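Long-range contacts in cell wall binding protein cwp8 (Peptoclostridium difficile, PDB 5J6Q), which probably anchors itself to the bacterial cell wall through three CWB2 domains, as expected for a cell wall protein of the S-layer: residues Gly281-Val286 against Ala569-Gln574; Ser434-Gln439 against Asn507-Gly512; Ala513-Val518 against Ala541-Pro546. One frame throughout, in Å; residues are numbered along the deposited sequence.

Contact 1 of 3, residues Gly281-Val286 against Ala569-Gln574. With SO4 (sulfate ion), chain H.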
# COMPACT_ATOMS: atom_id res chain seq x y z
N GLY A 281 0.66 15.15 0.19
CA GLY A 281 -0.68 15.61 -0.12
C GLY A 281 -0.80 15.91 -1.61
O GLY A 281 -1.71 16.58 -2.03
N LYS A 282 0.16 15.41 -2.41
CA LYS A 282 0.15 15.59 -3.85
C LYS A 282 -0.62 14.45 -4.58
O LYS A 282 -0.26 13.27 -4.49
CB LYS A 282 1.58 15.65 -4.39
CG LYS A 282 2.34 16.85 -3.85
N GLU A 283 -1.68 14.85 -5.31
CA GLU A 283 -2.59 14.07 -6.14
C GLU A 283 -1.84 12.94 -6.77
O GLU A 283 -0.79 13.19 -7.35
CB GLU A 283 -3.21 14.99 -7.23
CG GLU A 283 -4.56 15.58 -6.84
CD GLU A 283 -5.36 16.02 -8.07
OE1 GLU A 283 -6.40 15.38 -8.38
OE2 GLU A 283 -4.95 17.02 -8.73
N LEU A 284 -2.33 11.68 -6.68
CA LEU A 284 -1.55 10.59 -7.28
C LEU A 284 -1.69 10.56 -8.78
O LEU A 284 -2.65 11.12 -9.31
CB LEU A 284 -1.98 9.20 -6.71
CG LEU A 284 -2.32 9.12 -5.16
CD1 LEU A 284 -2.57 7.67 -4.81
CD2 LEU A 284 -1.10 9.60 -4.27
N LYS A 285 -0.76 9.85 -9.46
CA LYS A 285 -0.81 9.66 -10.87
C LYS A 285 -1.94 8.57 -11.23
O LYS A 285 -2.59 8.66 -12.29
CB LYS A 285 0.54 9.21 -11.36
CG LYS A 285 1.73 10.25 -11.14
CD LYS A 285 1.61 11.56 -11.93
CE LYS A 285 2.76 12.56 -11.60
NZ LYS A 285 2.36 13.61 -10.57
N VAL A 286 -2.15 7.56 -10.38
CA VAL A 286 -3.16 6.50 -10.61
C VAL A 286 -3.90 6.32 -9.34
O VAL A 286 -3.31 6.07 -8.27
CB VAL A 286 -2.47 5.24 -11.08
CG1 VAL A 286 -3.52 4.11 -11.36
CG2 VAL A 286 -1.67 5.55 -12.35
N ALA A 569 -2.93 14.20 -20.28
CA ALA A 569 -3.52 13.65 -19.06
C ALA A 569 -2.48 13.49 -17.96
O ALA A 569 -1.51 12.86 -18.21
CB ALA A 569 -4.18 12.30 -19.35
N THR A 570 -2.66 14.08 -16.76
CA THR A 570 -1.65 13.97 -15.71
C THR A 570 -2.19 13.17 -14.58
O THR A 570 -1.63 13.22 -13.48
CB THR A 570 -1.19 15.38 -15.25
OG1 THR A 570 -2.33 16.13 -14.81
CG2 THR A 570 -0.45 16.13 -16.39
N LYS A 571 -3.24 12.33 -14.86
CA LYS A 571 -3.89 11.52 -13.84
C LYS A 571 -4.79 10.46 -14.50
O LYS A 571 -5.58 10.77 -15.44
CB LYS A 571 -4.76 12.45 -12.91
CG LYS A 571 -5.08 11.81 -11.56
CD LYS A 571 -6.13 12.56 -10.77
CE LYS A 571 -6.05 12.09 -9.33
NZ LYS A 571 -7.15 12.60 -8.46
N LEU A 572 -4.69 9.25 -14.07
CA LEU A 572 -5.59 8.16 -14.56
C LEU A 572 -6.42 7.73 -13.34
O LEU A 572 -5.86 7.37 -12.32
CB LEU A 572 -4.70 7.08 -15.10
CG LEU A 572 -5.37 5.82 -15.62
CD1 LEU A 572 -6.59 6.11 -16.56
CD2 LEU A 572 -4.25 5.10 -16.32
N VAL A 573 -7.75 7.90 -13.38
CA VAL A 573 -8.59 7.50 -12.24
C VAL A 573 -9.33 6.21 -12.65
O VAL A 573 -10.14 6.29 -13.57
CB VAL A 573 -9.61 8.60 -11.91
CG1 VAL A 573 -10.51 8.21 -10.75
CG2 VAL A 573 -8.91 9.95 -11.62
N GLN A 574 -9.10 5.06 -12.04
CA GLN A 574 -9.91 3.83 -12.34
C GLN A 574 -11.23 3.79 -11.50
O GLN A 574 -11.14 3.89 -10.30
CB GLN A 574 -9.12 2.54 -11.94
CG GLN A 574 -10.01 1.27 -11.95
CD GLN A 574 -9.13 0.05 -11.89
OE1 GLN A 574 -8.02 0.06 -12.41
NE2 GLN A 574 -9.54 -0.95 -11.12
S SO4 H . -10.77 12.03 -9.47
O1 SO4 H . -11.40 11.03 -10.33
O2 SO4 H . -10.19 11.28 -8.19
O3 SO4 H . -9.65 12.85 -10.05
O4 SO4 H . -11.97 12.81 -9.29
O HOH W 1 -1.80 13.06 -10.75

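Contact 2 of 3, residues Ser434-Gln439 against Asn507-Gly512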
# COMPACT_ATOMS: atom_id res chain seq x y z
N SER A 434 -21.97 9.66 -22.06
CA SER A 434 -22.51 10.26 -20.84
C SER A 434 -21.66 11.41 -20.28
O SER A 434 -22.25 12.41 -19.96
CB SER A 434 -22.69 9.19 -19.76
OG SER A 434 -23.80 8.37 -20.15
N ALA A 435 -20.32 11.29 -20.16
CA ALA A 435 -19.56 12.39 -19.56
C ALA A 435 -19.74 13.66 -20.41
O ALA A 435 -20.01 14.68 -19.87
CB ALA A 435 -18.07 12.04 -19.48
N ARG A 436 -19.56 13.54 -21.74
CA ARG A 436 -19.63 14.68 -22.64
C ARG A 436 -20.97 15.33 -22.53
O ARG A 436 -21.00 16.58 -22.44
CB ARG A 436 -19.33 14.20 -24.07
CG ARG A 436 -19.74 15.18 -25.12
CD ARG A 436 -18.77 16.36 -25.01
NE ARG A 436 -19.07 17.39 -25.98
CZ ARG A 436 -18.18 18.31 -26.39
NH1 ARG A 436 -18.54 19.22 -27.28
NH2 ARG A 436 -16.93 18.32 -25.90
N ALA A 437 -22.07 14.52 -22.49
CA ALA A 437 -23.38 15.10 -22.37
C ALA A 437 -23.56 15.76 -21.02
O ALA A 437 -24.09 16.89 -20.98
CB ALA A 437 -24.45 14.08 -22.56
N ALA A 438 -23.13 15.08 -19.91
CA ALA A 438 -23.26 15.65 -18.59
C ALA A 438 -22.49 16.96 -18.57
O ALA A 438 -22.88 17.89 -17.89
CB ALA A 438 -22.67 14.74 -17.52
N GLN A 439 -21.40 17.01 -19.28
CA GLN A 439 -20.53 18.19 -19.29
C GLN A 439 -21.17 19.40 -20.06
O GLN A 439 -20.63 20.50 -20.00
CB GLN A 439 -19.21 17.82 -19.96
CG GLN A 439 -18.20 18.95 -19.84
CD GLN A 439 -16.97 18.77 -20.67
OE1 GLN A 439 -16.38 19.74 -21.18
NE2 GLN A 439 -16.51 17.56 -20.81
N ASN A 507 -11.90 10.27 -29.68
CA ASN A 507 -11.16 11.00 -30.74
C ASN A 507 -11.84 12.32 -31.08
O ASN A 507 -11.20 13.30 -31.40
CB ASN A 507 -11.11 10.16 -31.98
CG ASN A 507 -10.31 10.69 -33.19
OD1 ASN A 507 -9.12 11.05 -33.12
ND2 ASN A 507 -10.88 10.69 -34.36
N LYS A 508 -13.12 12.33 -31.00
CA LYS A 508 -13.84 13.52 -31.37
C LYS A 508 -13.90 14.60 -30.33
O LYS A 508 -13.75 15.77 -30.66
CB LYS A 508 -15.27 13.17 -31.77
CG LYS A 508 -16.01 14.45 -32.22
CD LYS A 508 -17.46 14.10 -32.85
CE LYS A 508 -18.16 15.43 -33.12
NZ LYS A 508 -18.64 15.50 -34.51
N TYR A 509 -14.06 14.25 -29.08
CA TYR A 509 -14.25 15.31 -28.13
C TYR A 509 -13.19 15.60 -27.12
O TYR A 509 -13.43 16.56 -26.37
CB TYR A 509 -15.46 14.94 -27.30
CG TYR A 509 -16.74 14.89 -28.11
CD1 TYR A 509 -17.44 13.69 -28.26
CD2 TYR A 509 -17.29 16.03 -28.65
CE1 TYR A 509 -18.66 13.64 -28.93
CE2 TYR A 509 -18.53 16.01 -29.30
CZ TYR A 509 -19.21 14.81 -29.43
OH TYR A 509 -20.43 14.78 -30.01
N TYR A 510 -12.06 14.85 -27.05
CA TYR A 510 -11.27 15.07 -25.87
C TYR A 510 -9.87 15.48 -26.08
O TYR A 510 -9.08 15.34 -25.15
CB TYR A 510 -11.32 13.78 -25.00
CG TYR A 510 -12.67 13.66 -24.31
CD1 TYR A 510 -13.65 12.81 -24.79
CD2 TYR A 510 -12.95 14.43 -23.18
CE1 TYR A 510 -14.89 12.72 -24.15
CE2 TYR A 510 -14.17 14.36 -22.55
CZ TYR A 510 -15.15 13.48 -23.05
OH TYR A 510 -16.37 13.41 -22.42
N ALA A 511 -9.54 16.06 -27.27
CA ALA A 511 -8.21 16.54 -27.51
C ALA A 511 -7.87 17.51 -26.32
O ALA A 511 -8.74 18.29 -25.90
CB ALA A 511 -8.16 17.30 -28.87
N GLY A 512 -6.67 17.47 -25.79
CA GLY A 512 -6.36 18.38 -24.70
C GLY A 512 -6.84 17.99 -23.30
O GLY A 512 -6.49 18.72 -22.37
O HOH W 2 -18.37 11.20 -22.92
O HOH W 3 -16.56 14.65 -19.98

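Contact 3 of 3, residues Ala513-Val518 against Ala541-Pro546. With SO4 (sulfate ion), chain H.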
# COMPACT_ATOMS: atom_id res chain seq x y z
N ALA A 513 -7.62 16.86 -23.08
CA ALA A 513 -8.06 16.56 -21.73
C ALA A 513 -6.80 16.35 -20.81
O ALA A 513 -5.74 15.83 -21.26
CB ALA A 513 -8.97 15.29 -21.71
N THR A 514 -6.93 16.76 -19.56
CA THR A 514 -5.84 16.69 -18.61
C THR A 514 -6.06 15.48 -17.64
O THR A 514 -5.23 15.25 -16.74
CB THR A 514 -5.74 18.02 -17.91
OG1 THR A 514 -7.02 18.34 -17.40
CG2 THR A 514 -5.30 19.17 -18.89
N LYS A 515 -7.11 14.66 -17.89
CA LYS A 515 -7.35 13.48 -17.06
C LYS A 515 -8.01 12.40 -17.91
O LYS A 515 -8.68 12.71 -18.95
CB LYS A 515 -8.32 13.81 -15.92
CG LYS A 515 -7.72 13.70 -14.55
CD LYS A 515 -8.84 13.93 -13.53
CE LYS A 515 -8.44 14.66 -12.28
NZ LYS A 515 -9.69 15.07 -11.61
N ALA A 516 -7.87 11.16 -17.45
CA ALA A 516 -8.57 10.05 -18.13
C ALA A 516 -9.17 9.21 -17.01
O ALA A 516 -8.50 8.95 -15.97
CB ALA A 516 -7.57 9.18 -18.98
N TYR A 517 -10.39 8.89 -17.15
CA TYR A 517 -11.01 7.96 -16.23
C TYR A 517 -11.15 6.56 -16.97
O TYR A 517 -11.24 6.53 -18.21
CB TYR A 517 -12.41 8.47 -15.95
CG TYR A 517 -12.41 9.65 -14.98
CD1 TYR A 517 -12.09 10.92 -15.41
CD2 TYR A 517 -12.72 9.47 -13.64
CE1 TYR A 517 -12.09 12.00 -14.54
CE2 TYR A 517 -12.70 10.54 -12.74
CZ TYR A 517 -12.39 11.80 -13.21
OH TYR A 517 -12.31 12.84 -12.35
N VAL A 518 -11.23 5.41 -16.25
CA VAL A 518 -11.41 4.10 -17.01
C VAL A 518 -12.41 3.24 -16.23
O VAL A 518 -12.37 3.25 -14.99
CB VAL A 518 -10.00 3.43 -17.19
CG1 VAL A 518 -9.23 3.27 -15.89
CG2 VAL A 518 -10.11 2.07 -17.86
N ALA A 541 -17.46 14.37 -16.16
CA ALA A 541 -17.92 15.66 -16.74
C ALA A 541 -17.28 16.84 -15.96
O ALA A 541 -16.75 17.78 -16.60
CB ALA A 541 -19.43 15.80 -16.64
N SER A 542 -17.32 16.80 -14.60
CA SER A 542 -16.72 17.90 -13.75
C SER A 542 -15.23 18.07 -14.08
O SER A 542 -14.68 19.14 -14.00
CB SER A 542 -16.85 17.57 -12.25
OG SER A 542 -18.21 17.66 -11.86
N SER A 543 -14.56 16.99 -14.48
CA SER A 543 -13.13 17.13 -14.84
C SER A 543 -12.94 17.34 -16.38
O SER A 543 -11.80 17.22 -16.83
CB SER A 543 -12.34 15.87 -14.41
OG SER A 543 -12.43 15.56 -13.03
N LYS A 544 -14.02 17.58 -17.19
CA LYS A 544 -13.89 17.68 -18.68
C LYS A 544 -13.01 16.55 -19.21
O LYS A 544 -12.17 16.76 -20.09
CB LYS A 544 -13.32 19.03 -19.09
CG LYS A 544 -13.96 20.17 -18.23
CD LYS A 544 -13.61 21.60 -18.80
CE LYS A 544 -14.79 22.59 -18.71
NZ LYS A 544 -15.40 22.69 -17.36
N ALA A 545 -13.28 15.30 -18.73
CA ALA A 545 -12.35 14.24 -19.04
C ALA A 545 -13.20 13.05 -19.56
O ALA A 545 -14.38 12.96 -19.26
CB ALA A 545 -11.61 13.83 -17.69
N PRO A 546 -12.62 12.19 -20.38
CA PRO A 546 -13.39 11.05 -20.91
C PRO A 546 -13.33 9.73 -19.97
O PRO A 546 -12.51 9.61 -19.06
CB PRO A 546 -12.66 10.76 -22.21
CG PRO A 546 -11.20 10.88 -21.76
CD PRO A 546 -11.29 12.29 -21.03
S SO4 H . -10.77 12.03 -9.47
O1 SO4 H . -11.40 11.03 -10.33
O2 SO4 H . -10.19 11.28 -8.19
O3 SO4 H . -9.65 12.85 -10.05
O4 SO4 H . -11.97 12.81 -9.29

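Contact 1 of 3, residues Gly281-Val286 against Ala569-Gln574
Lys571, Leu572 and Lys285 bury more of their surface here than any other residue of the two segments, and each uses different atoms. The side chain of Lys571 runs out fully extended, with CG anti to the backbone N (chi1 -160°), and crosses that of Glu283 at about a right angle. Its NZ forms a salt bridge of 2.9 Å with Glu283 OE1, coming to the anti side of the carboxylate and 27° out of its plane. Lys571 NZ also pairs with Glu287, whose other carboxylate oxygen takes the N-H of Leu284, and donates to sulfate O3 at 3.0 Å, so anions gather round its tip. Further back, the Lys571 stem passes beside the backbone of the other segment, CG lying 3.4 Å from Leu284 O.

Leu572 and Lys285 meet through the main chain. Leu572 N donates to Lys285 O over 2.8 Å in an almost straight bond (175° at the hydrogen), while the Lys285 side chain starts out away from the partner segment and bends back enough for CD to pass Thr570 O at 4.0 Å. One residue on, the CA-H of Val286 points at Leu572 O, 3.3 Å from CA, and the two residues form a parallel beta bridge. A water joins Leu284 O and Thr570 O before the strands draw together, donating to both.

This bridge begins the pairing of strand 286-289 with strand 572-575, the latter being flanked on its other edge by strand 516-519. Val286 and Leu572 lie on the same sheet face and pack on Ile584 of helix 581-590, whereas Leu284 sits against Val274 and Val278 of helix 265-280.

Contact 2 of 3, residues Ser434-Gln439 against Asn507-Gly512
Aromatic and water-mediated, this contact brings two tyrosines at the C-terminal end of helix 498-509 against the short helix 434-438, and so joins parts of the second and third CWB2 sequences. Arg436 and Tyr509 carry one half of it. The arginine leaves its helix with CG anti to the backbone N, then bends at chi2 (70°), which brings CG over the centre of one face of the Tyr509 ring and the guanidinium over its CD2 side. Arg436 CG stands 4.1 Å from the Tyr509 ring centroid, almost on the normal, as a CH-pi contact. Farther out, the guanidinium is tilted 29° to the ring, and Tyr509 CD2 sits over its centre, 3.3 Å from Arg436 CZ. Lys508 CG covers the opposite face of the ring.

Tyr510 supplies the other half. Tyr510 OH reaches in beside Ala435 CB and lies 3.5 Å from Arg436 CB, and two waters lie at this end of the ring in its plane. One water accepts from Arg436 N at 2.9 Å and meets Tyr510 OH at 3.0 Å; the second takes the N-H of Gln439 NE2 and lies 2.7 Å from Tyr510 OH. Water thus links Tyr510 OH to Arg436 N and Gln439 NE2, while the charge of Arg436 may gain a little from the Tyr509 pi electrons, though the guanidinium is tilted and off-centre.

Contact 3 of 3, residues Ala513-Val518 against Ala541-Pro546
Ser543 OG is gripped by two groups of the partner segment: Lys515 NZ donates to it over 3.1 Å, and Tyr517 OH lies 2.8 Å from the same oxygen, close to the plane of the tyrosine ring. The contact belongs to a beta-alpha-beta crossover, strand 516-519, helix 531-542 and strand 547-549, and unites the start of the first strand with the turn that leads from the helix into the second. That turn is a Schellman motif with Lys544 at its positive-phi position, and it brings Ser543 and Ala545 round to face the strand.

Lys515 NZ also donates to sulfate O3 at 2.7 Å, so its ammonium links the serine to an anion probably acquired from the crystallisation liquor. The Lys515 chain packs beside that of Lys571, which reaches the same ion. A bond from Tyr517 OH to the ion is doubtful, because the sulfate oxygen concerned stands too close to the ring.

Nearer the backbone than the hydroxyl, the edge of the Tyr517 ring rests on Ala545, with CE1 3.7 Å from Ala545 CB. With CG anti to the carbonyl carbon (chi1 -77°), the ring turns its edge to Ser543 and Ala545. The main chains join where Tyr517 N donates to Pro546 O at 2.9 Å, and Val548 continues the pairing with Tyr517. The Pro546 ring packs against the chain ahead of the strand: its CD lies 3.4 Å from Lys515 O and 3.9 Å from Ala513 CB.

How the contacts relate
From the N terminus, the chain leaves helix 265-280 through Gly281-Val286, which Ala569-Gln574 later meets, so contact 1 closes a loop of 282 residues that contains both other contacts. Within that span contact 2 closes first, bringing Ser434-Gln439 to Asn507-Gly512, and contact 3 follows in series over a far shorter loop, Ala513-Val518 to Ala541-Pro546. Contacts 1 and 3 share one parallel sheet through the neighbouring strands 572-575 and 516-519, with Val573 N to Ala516 O at 2.9 Å, and both touch the sulfate. Contacts 2 and 3 abut, Tyr510 packing on Pro546, whereas contacts 1 and 2 do not touch, their nearest atoms being about 6 Å apart.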